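Local coordinates for protein computational Design of Enzyme (Synthetic construct, PDB 3TP4) that is a computationally designed enzyme, built on a glycosyl hydrolase family 26 barrel and probably meant to carry an activated serine in a catalytic triad, at residues A[199-202]-A[203-207]; A[254-257]-A[258-262]; A[302-305]-A[306-310]. All coordinates share one frame; numbering follows the deposited sequence.

In the fold
All three contacts are one-turn associations within helices that flank the parallel-stranded barrel. Contact 1, on helix 190-207, lies on the opposite side of the chain's centre from the other two, their centres 37 and 38 Å away. It is partly buried, with five of its nine residues buried, and the richest chemically, with an aromatic pair, an arginine-aspartate salt bridge and partners in the C-terminal strand region. Contact 2 lies at the surface and contact 3 is partly buried; their centres are 10 Å apart and the helices touch, Leu-257 on Val-303 and Ala-306, Val-261 on Ala-306 and Asp-310. The side-chain contacts of contact 2 are all apolar, whereas contact 3 adds a lysine stem.

Contact 1 (A[199-202]-A[203-207]); sequences FTVE and YLRDV
Phe-199 and Tyr-203 run side by side one helical turn apart, and the closest approach of their side chains is Phe-199 CZ to Tyr-203 CD1 at 3.9 Å. This is not a full stack: the ring planes are inclined by 30° and slid apart, with centroids 5.6 Å from each other. What lies over the phenylalanine face is instead Tyr-203 CB, a CH-pi contact 4.2 Å from the Phe-199 ring centroid. Both rings have CG anti to the backbone N (chi1 174° in Phe-199, -172° in Tyr-203), which sends them off the helix in the same direction.

On another side of the helix, Arg-205 grips the adjacent Asp-206 side-on. NH2 of Arg-205 meets OD2 of Asp-206 at 3.0 Å, in the guanidinium plane and on the syn side of the carboxylate, while NE of Arg-205 reaches OD1 of Asp-206 at 2.8 Å from above the carboxylate plane. One guanidinium face carries Val-201 CG1, and Glu-202 CG lies 3.6 Å from Asp-206 OD2.

The segments form the last turns of helix 190-207, an outer helix of the TIM barrel. Here the helix widens into a pi-type turn: Glu-202 O accepts from Asp-206 N at 2.7 Å and also from Val-207 N at 3.1 Å, the latter in the carbonyl plane.

Outside the segments, Asp-206 has a second cationic partner in Arg-396, and Glu-202 OE2 is hydrogen-bonded to His-376; both partners belong to the C-terminal beta sheet. Tyr-203 OH bonds to Asp-149 of helix 141-157, while Leu-204 packs on Phe-170, Phe-213 and Tyr-215 of the barrel strands.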
loop_
_atom_site.group_PDB
_atom_site.type_symbol
_atom_site.label_atom_id
_atom_site.label_comp_id
_atom_site.label_asym_id
_atom_site.label_seq_id
_atom_site.Cartn_x
_atom_site.Cartn_y
_atom_site.Cartn_z
ATOM N N PHE A 199 8.876 2.715 9.360
ATOM C CA PHE A 199 9.956 3.596 8.918
ATOM C C PHE A 199 9.624 4.257 7.596
ATOM O O PHE A 199 9.873 5.439 7.407
ATOM C CB PHE A 199 11.271 2.839 8.755
ATOM C CG PHE A 199 12.372 3.677 8.166
ATOM C CD1 PHE A 199 13.025 4.627 8.940
ATOM C CD2 PHE A 199 12.751 3.522 6.838
ATOM C CE1 PHE A 199 14.036 5.405 8.405
ATOM C CE2 PHE A 199 13.768 4.291 6.293
ATOM C CZ PHE A 199 14.404 5.242 7.074
ATOM N N THR A 200 9.086 3.485 6.660
ATOM C CA THR A 200 8.743 4.035 5.357
ATOM C C THR A 200 7.797 5.228 5.516
ATOM O O THR A 200 7.975 6.284 4.875
ATOM C CB THR A 200 8.090 2.967 4.459
ATOM O OG1 THR A 200 9.059 1.964 4.123
ATOM C CG2 THR A 200 7.543 3.587 3.176
ATOM N N VAL A 201 6.785 5.051 6.361
ATOM C CA VAL A 201 5.793 6.099 6.573
ATOM C C VAL A 201 6.435 7.302 7.253
ATOM O O VAL A 201 6.215 8.446 6.868
ATOM C CB VAL A 201 4.624 5.617 7.438
ATOM C CG1 VAL A 201 3.804 6.808 7.895
ATOM C CG2 VAL A 201 3.735 4.637 6.661
ATOM N N GLU A 202 7.243 7.030 8.268
ATOM C CA GLU A 202 7.875 8.089 9.045
ATOM C C GLU A 202 8.918 8.852 8.216
ATOM O O GLU A 202 8.967 10.084 8.243
ATOM C CB GLU A 202 8.475 7.496 10.329
ATOM C CG GLU A 202 7.381 7.106 11.329
ATOM C CD GLU A 202 7.796 6.038 12.323
ATOM O OE1 GLU A 202 8.923 5.498 12.208
ATOM O OE2 GLU A 202 6.981 5.746 13.229
ATOM N N TYR A 203 9.733 8.129 7.460
ATOM C CA TYR A 203 10.710 8.791 6.596
ATOM C C TYR A 203 10.008 9.712 5.591
ATOM O O TYR A 203 10.335 10.893 5.494
ATOM C CB TYR A 203 11.617 7.787 5.874
ATOM C CG TYR A 203 12.758 8.465 5.132
ATOM C CD1 TYR A 203 13.868 8.929 5.819
ATOM C CD2 TYR A 203 12.709 8.665 3.754
ATOM C CE1 TYR A 203 14.916 9.558 5.162
ATOM C CE2 TYR A 203 13.754 9.292 3.077
ATOM C CZ TYR A 203 14.858 9.743 3.801
ATOM O OH TYR A 203 15.915 10.372 3.179
ATOM N N LEU A 204 9.020 9.187 4.874
ATOM C CA LEU A 204 8.302 10.000 3.890
ATOM C C LEU A 204 7.559 11.176 4.529
ATOM O O LEU A 204 7.678 12.312 4.075
ATOM C CB LEU A 204 7.327 9.143 3.073
ATOM C CG LEU A 204 7.955 8.156 2.075
ATOM C CD1 LEU A 204 6.922 7.184 1.561
ATOM C CD2 LEU A 204 8.658 8.863 0.891
ATOM N N ARG A 205 6.782 10.900 5.572
ATOM C CA ARG A 205 5.935 11.929 6.175
ATOM C C ARG A 205 6.739 12.889 7.052
ATOM O O ARG A 205 6.694 14.105 6.871
ATOM C CB ARG A 205 4.815 11.295 7.005
ATOM C CG ARG A 205 3.951 12.292 7.795
ATOM C CD ARG A 205 3.063 11.582 8.835
ATOM N NE ARG A 205 3.875 10.907 9.861
ATOM C CZ ARG A 205 3.467 9.880 10.610
ATOM N NH1 ARG A 205 2.240 9.384 10.486
ATOM N NH2 ARG A 205 4.297 9.339 11.497
ATOM N N ASP A 206 7.482 12.339 8.003
ATOM C CA ASP A 206 8.097 13.174 9.032
ATOM C C ASP A 206 9.443 13.709 8.590
ATOM O O ASP A 206 9.819 14.826 8.937
ATOM C CB ASP A 206 8.275 12.387 10.329
ATOM C CG ASP A 206 6.967 11.850 10.874
ATOM O OD1 ASP A 206 5.943 12.553 10.780
ATOM O OD2 ASP A 206 6.960 10.724 11.401
ATOM N N VAL A 207 10.190 12.894 7.863
ATOM C CA VAL A 207 11.513 13.303 7.424
ATOM C C VAL A 207 11.464 14.103 6.115
ATOM O O VAL A 207 12.114 15.132 6.001
ATOM C CB VAL A 207 12.486 12.110 7.299
ATOM C CG1 VAL A 207 13.801 12.568 6.677
ATOM C CG2 VAL A 207 12.741 11.461 8.685
#

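Contact 2 (A[254-257]-A[258-262])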
loop_
_atom_site.group_PDB
_atom_site.type_symbol
_atom_site.label_atom_id
_atom_site.label_comp_id
_atom_site.label_asym_id
_atom_site.label_seq_id
_atom_site.Cartn_x
_atom_site.Cartn_y
_atom_site.Cartn_z
ATOM N N ASP A 254 -18.101 -21.611 -7.331
ATOM C CA ASP A 254 -18.918 -21.173 -6.203
ATOM C C ASP A 254 -18.074 -21.102 -4.940
ATOM O O ASP A 254 -18.243 -20.201 -4.116
ATOM C CB ASP A 254 -20.107 -22.108 -5.976
ATOM C CG ASP A 254 -21.185 -21.955 -7.034
ATOM O OD1 ASP A 254 -21.086 -21.024 -7.866
ATOM O OD2 ASP A 254 -22.140 -22.758 -7.021
ATOM N N ALA A 255 -17.171 -22.067 -4.792
ATOM C CA ALA A 255 -16.294 -22.126 -3.627
ATOM C C ALA A 255 -15.360 -20.919 -3.578
ATOM O O ALA A 255 -15.175 -20.301 -2.526
ATOM C CB ALA A 255 -15.485 -23.425 -3.633
ATOM N N PHE A 256 -14.761 -20.582 -4.712
ATOM C CA PHE A 256 -13.908 -19.406 -4.737
ATOM C C PHE A 256 -14.702 -18.153 -4.360
ATOM O O PHE A 256 -14.259 -17.336 -3.552
ATOM C CB PHE A 256 -13.263 -19.210 -6.099
ATOM C CG PHE A 256 -12.816 -17.802 -6.331
ATOM C CD1 PHE A 256 -11.760 -17.276 -5.604
ATOM C CD2 PHE A 256 -13.488 -16.986 -7.222
ATOM C CE1 PHE A 256 -11.365 -15.969 -5.787
ATOM C CE2 PHE A 256 -13.090 -15.679 -7.412
ATOM C CZ PHE A 256 -12.036 -15.169 -6.695
ATOM N N LEU A 257 -15.875 -18.003 -4.955
ATOM C CA LEU A 257 -16.701 -16.834 -4.697
ATOM C C LEU A 257 -17.055 -16.719 -3.224
ATOM O O LEU A 257 -16.992 -15.629 -2.653
ATOM C CB LEU A 257 -17.962 -16.861 -5.567
ATOM C CG LEU A 257 -17.679 -16.618 -7.048
ATOM C CD1 LEU A 257 -18.940 -16.824 -7.897
ATOM C CD2 LEU A 257 -17.103 -15.230 -7.241
ATOM N N ALA A 258 -17.422 -17.842 -2.607
ATOM C CA ALA A 258 -17.736 -17.844 -1.182
ATOM C C ALA A 258 -16.544 -17.386 -0.354
ATOM O O ALA A 258 -16.704 -16.606 0.586
ATOM C CB ALA A 258 -18.213 -19.237 -0.716
ATOM N N GLY A 259 -15.355 -17.876 -0.694
ATOM C CA GLY A 259 -14.145 -17.481 0.011
ATOM C C GLY A 259 -13.827 -16.001 -0.170
ATOM O O GLY A 259 -13.395 -15.318 0.760
ATOM N N LEU A 260 -14.039 -15.499 -1.379
ATOM C CA LEU A 260 -13.785 -14.094 -1.657
ATOM C C LEU A 260 -14.704 -13.208 -0.812
ATOM O O LEU A 260 -14.264 -12.234 -0.189
ATOM C CB LEU A 260 -14.010 -13.814 -3.143
ATOM C CG LEU A 260 -13.787 -12.357 -3.518
ATOM C CD1 LEU A 260 -12.368 -11.930 -3.134
ATOM C CD2 LEU A 260 -14.039 -12.153 -4.999
ATOM N N VAL A 261 -15.988 -13.558 -0.793
ATOM C CA VAL A 261 -16.974 -12.791 -0.035
ATOM C C VAL A 261 -16.656 -12.753 1.455
ATOM O O VAL A 261 -16.764 -11.701 2.083
ATOM C CB VAL A 261 -18.402 -13.312 -0.288
ATOM C CG1 VAL A 261 -19.368 -12.760 0.746
ATOM C CG2 VAL A 261 -18.839 -12.953 -1.704
ATOM N N ALA A 262 -16.238 -13.885 2.022
ATOM C CA ALA A 262 -15.841 -13.909 3.437
ATOM C C ALA A 262 -14.694 -12.929 3.736
ATOM O O ALA A 262 -14.735 -12.191 4.724
ATOM C CB ALA A 262 -15.461 -15.326 3.867
#
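An apolar contact across one helical turn, Phe-256 against Leu-260, marks the first turns of helix 254-274, the helix of the beta-alpha-beta unit that joins strand 242-249 to strand 277-278 in the TIM barrel. The evidence for a regular alpha-helix is an unbroken series in which each carbonyl accepts from the N-H four residues on. Ala-258 N donates to Asp-254 O at 2.9 Å and Gly-259 N to Ala-255 O at 3.0 Å. Leu-260 N follows with Phe-256 O at 2.9 Å, and Val-261 N with Leu-257 O at 3.0 Å. The N-H to acceptor angles of the four are all 156° or wider, with no sign of a widened turn.

Two sides of the helix carry apolar side chains with different neighbours. On the barrel side, Phe-256 and Leu-260 point the same way. In both, CG is anti to the backbone N (chi1 159° and 179°), and CB of Leu-260 lies over one face of the phenylalanine ring. Strand 242-249 receives them, Phe-256 on Thr-247 and Asp-249, and Leu-260 on Leu-245 and Thr-247.

The side formed by Leu-257 and Val-261 faces helix 299-308, where Leu-257 packs on Val-303 and Ala-306, and Val-261 on Ala-306. Along their own helix these two are joined chiefly through the backbone: beside the N-H bond, Val-261 CG2 lies 3.4 Å from Leu-257 O, so the valine branch flanks the carbonyl. Asp-254 and Ala-255 are exposed at the start of the helix, where Ser-253 OG is hydrogen-bonded to Phe-256 N.

The nearest side-chain approach in the Phe-256 pair is at the far end of the ring, CZ of Phe-256 to the CD2 methyl of Leu-260, 4.0 Å.

Contact 3 (A[302-305]-A[306-310]); sequences KVLA and AIKAD
Apolar contacts join Leu-304 to Lys-308 and Val-303 to Ile-307, each pair one turn apart on helix 299-308, which lies against helix 254-274 on the outside of the TIM barrel. In the first, the lysine contributes its methylene stem, which crosses the leucine at a slant: Lys-308 CD lies 3.6 Å from Leu-304 CG and 4.1 Å from both CD1 and CD2 of Leu-304. CD is brought there by a lysine CG set beside its own backbone N (chi1 -69°) and an extended chi2 of 171°; the bend at chi3 only redirects CE and NZ beyond it. An alanine at Leu-304 would remove the branch beneath this stem, and the lysine chain would probably be left freer to turn. In the second pair, Val-303 CG1 and Ile-307 CD1 meet at 4.0 Å, the two side chains lying alongside each other.

Hydrogen bonds of the backbone supply the frame. Lys-308 N donates to Leu-304 O at 2.9 Å and Ile-307 N to Val-303 O at 3.1 Å. Ala-309 N still reaches Ala-305 O at 3.0 Å, but with a more bent N-H to acceptor angle of 146°, and Asp-310 N turns back to Ile-307 O at 3.0 Å.

Charged ends find their partners beyond the two segments. Lys-308 NZ forms a salt bridge with Asp-349, Lys-302 NZ bonds to Gly-252 O, and Asp-310 OD1 pairs with Arg-265 of helix 254-274. Ile-307 packs on Leu-264 of that same helix. Lys-308 therefore does two jobs: its methylenes pack against Leu-304, while its ammonium pairs with Asp-349.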
loop_
_atom_site.group_PDB
_atom_site.type_symbol
_atom_site.label_atom_id
_atom_site.label_comp_id
_atom_site.label_asym_id
_atom_site.label_seq_id
_atom_site.Cartn_x
_atom_site.Cartn_y
_atom_site.Cartn_z
ATOM N N LYS A 302 -19.876 -12.480 -12.571
ATOM C CA LYS A 302 -20.070 -13.386 -11.439
ATOM C C LYS A 302 -19.397 -12.859 -10.166
ATOM O O LYS A 302 -19.982 -12.899 -9.070
ATOM C CB LYS A 302 -19.554 -14.786 -11.773
ATOM C CG LYS A 302 -20.423 -15.530 -12.760
ATOM C CD LYS A 302 -19.769 -16.831 -13.200
ATOM C CE LYS A 302 -19.481 -17.731 -12.010
ATOM N NZ LYS A 302 -19.152 -19.121 -12.439
ATOM N N VAL A 303 -18.168 -12.365 -10.308
ATOM C CA VAL A 303 -17.466 -11.764 -9.173
ATOM C C VAL A 303 -18.239 -10.563 -8.637
ATOM O O VAL A 303 -18.530 -10.484 -7.450
ATOM C CB VAL A 303 -16.027 -11.342 -9.551
ATOM C CG1 VAL A 303 -15.488 -10.332 -8.537
ATOM C CG2 VAL A 303 -15.124 -12.569 -9.610
ATOM N N LEU A 304 -18.598 -9.647 -9.534
ATOM C CA LEU A 304 -19.362 -8.467 -9.150
ATOM C C LEU A 304 -20.702 -8.816 -8.491
ATOM O O LEU A 304 -21.086 -8.191 -7.512
ATOM C CB LEU A 304 -19.595 -7.557 -10.364
ATOM C CG LEU A 304 -20.330 -6.250 -10.063
ATOM C CD1 LEU A 304 -19.442 -5.424 -9.171
ATOM C CD2 LEU A 304 -20.720 -5.451 -11.353
ATOM N N ALA A 305 -21.428 -9.788 -9.037
ATOM C CA ALA A 305 -22.732 -10.147 -8.455
ATOM C C ALA A 305 -22.606 -10.738 -7.038
ATOM O O ALA A 305 -23.470 -10.533 -6.177
ATOM C CB ALA A 305 -23.488 -11.102 -9.379
ATOM N N ALA A 306 -21.529 -11.474 -6.795
ATOM C CA ALA A 306 -21.270 -12.026 -5.459
ATOM C C ALA A 306 -21.002 -10.907 -4.462
ATOM O O ALA A 306 -21.486 -10.930 -3.322
ATOM C CB ALA A 306 -20.090 -12.978 -5.501
ATOM N N ILE A 307 -20.219 -9.924 -4.891
ATOM C CA ILE A 307 -19.904 -8.779 -4.045
ATOM C C ILE A 307 -21.192 -8.006 -3.755
ATOM O O ILE A 307 -21.523 -7.736 -2.595
ATOM C CB ILE A 307 -18.889 -7.842 -4.745
ATOM C CG1 ILE A 307 -17.540 -8.549 -4.917
ATOM C CG2 ILE A 307 -18.718 -6.544 -3.978
ATOM C CD1 ILE A 307 -16.483 -7.709 -5.633
ATOM N N LYS A 308 -21.927 -7.668 -4.816
ATOM C CA LYS A 308 -23.129 -6.850 -4.679
ATOM C C LYS A 308 -24.154 -7.505 -3.762
ATOM O O LYS A 308 -24.820 -6.828 -2.985
ATOM C CB LYS A 308 -23.752 -6.573 -6.048
ATOM C CG LYS A 308 -22.921 -5.659 -6.918
ATOM C CD LYS A 308 -23.461 -5.585 -8.328
ATOM C CE LYS A 308 -24.857 -5.010 -8.352
ATOM N NZ LYS A 308 -25.311 -4.720 -9.753
ATOM N N ALA A 309 -24.261 -8.825 -3.847
ATOM C CA ALA A 309 -25.250 -9.572 -3.075
ATOM C C ALA A 309 -25.009 -9.538 -1.568
ATOM O O ALA A 309 -25.870 -9.957 -0.804
ATOM C CB ALA A 309 -25.325 -11.011 -3.562
ATOM N N ASP A 310 -23.848 -9.050 -1.137
ATOM C CA ASP A 310 -23.527 -9.023 0.287
ATOM C C ASP A 310 -23.371 -7.594 0.794
ATOM O O ASP A 310 -22.468 -6.874 0.360
ATOM C CB ASP A 310 -22.232 -9.798 0.546
ATOM C CG ASP A 310 -22.015 -10.096 2.015
ATOM O OD1 ASP A 310 -21.714 -9.161 2.784
ATOM O OD2 ASP A 310 -22.151 -11.278 2.398
#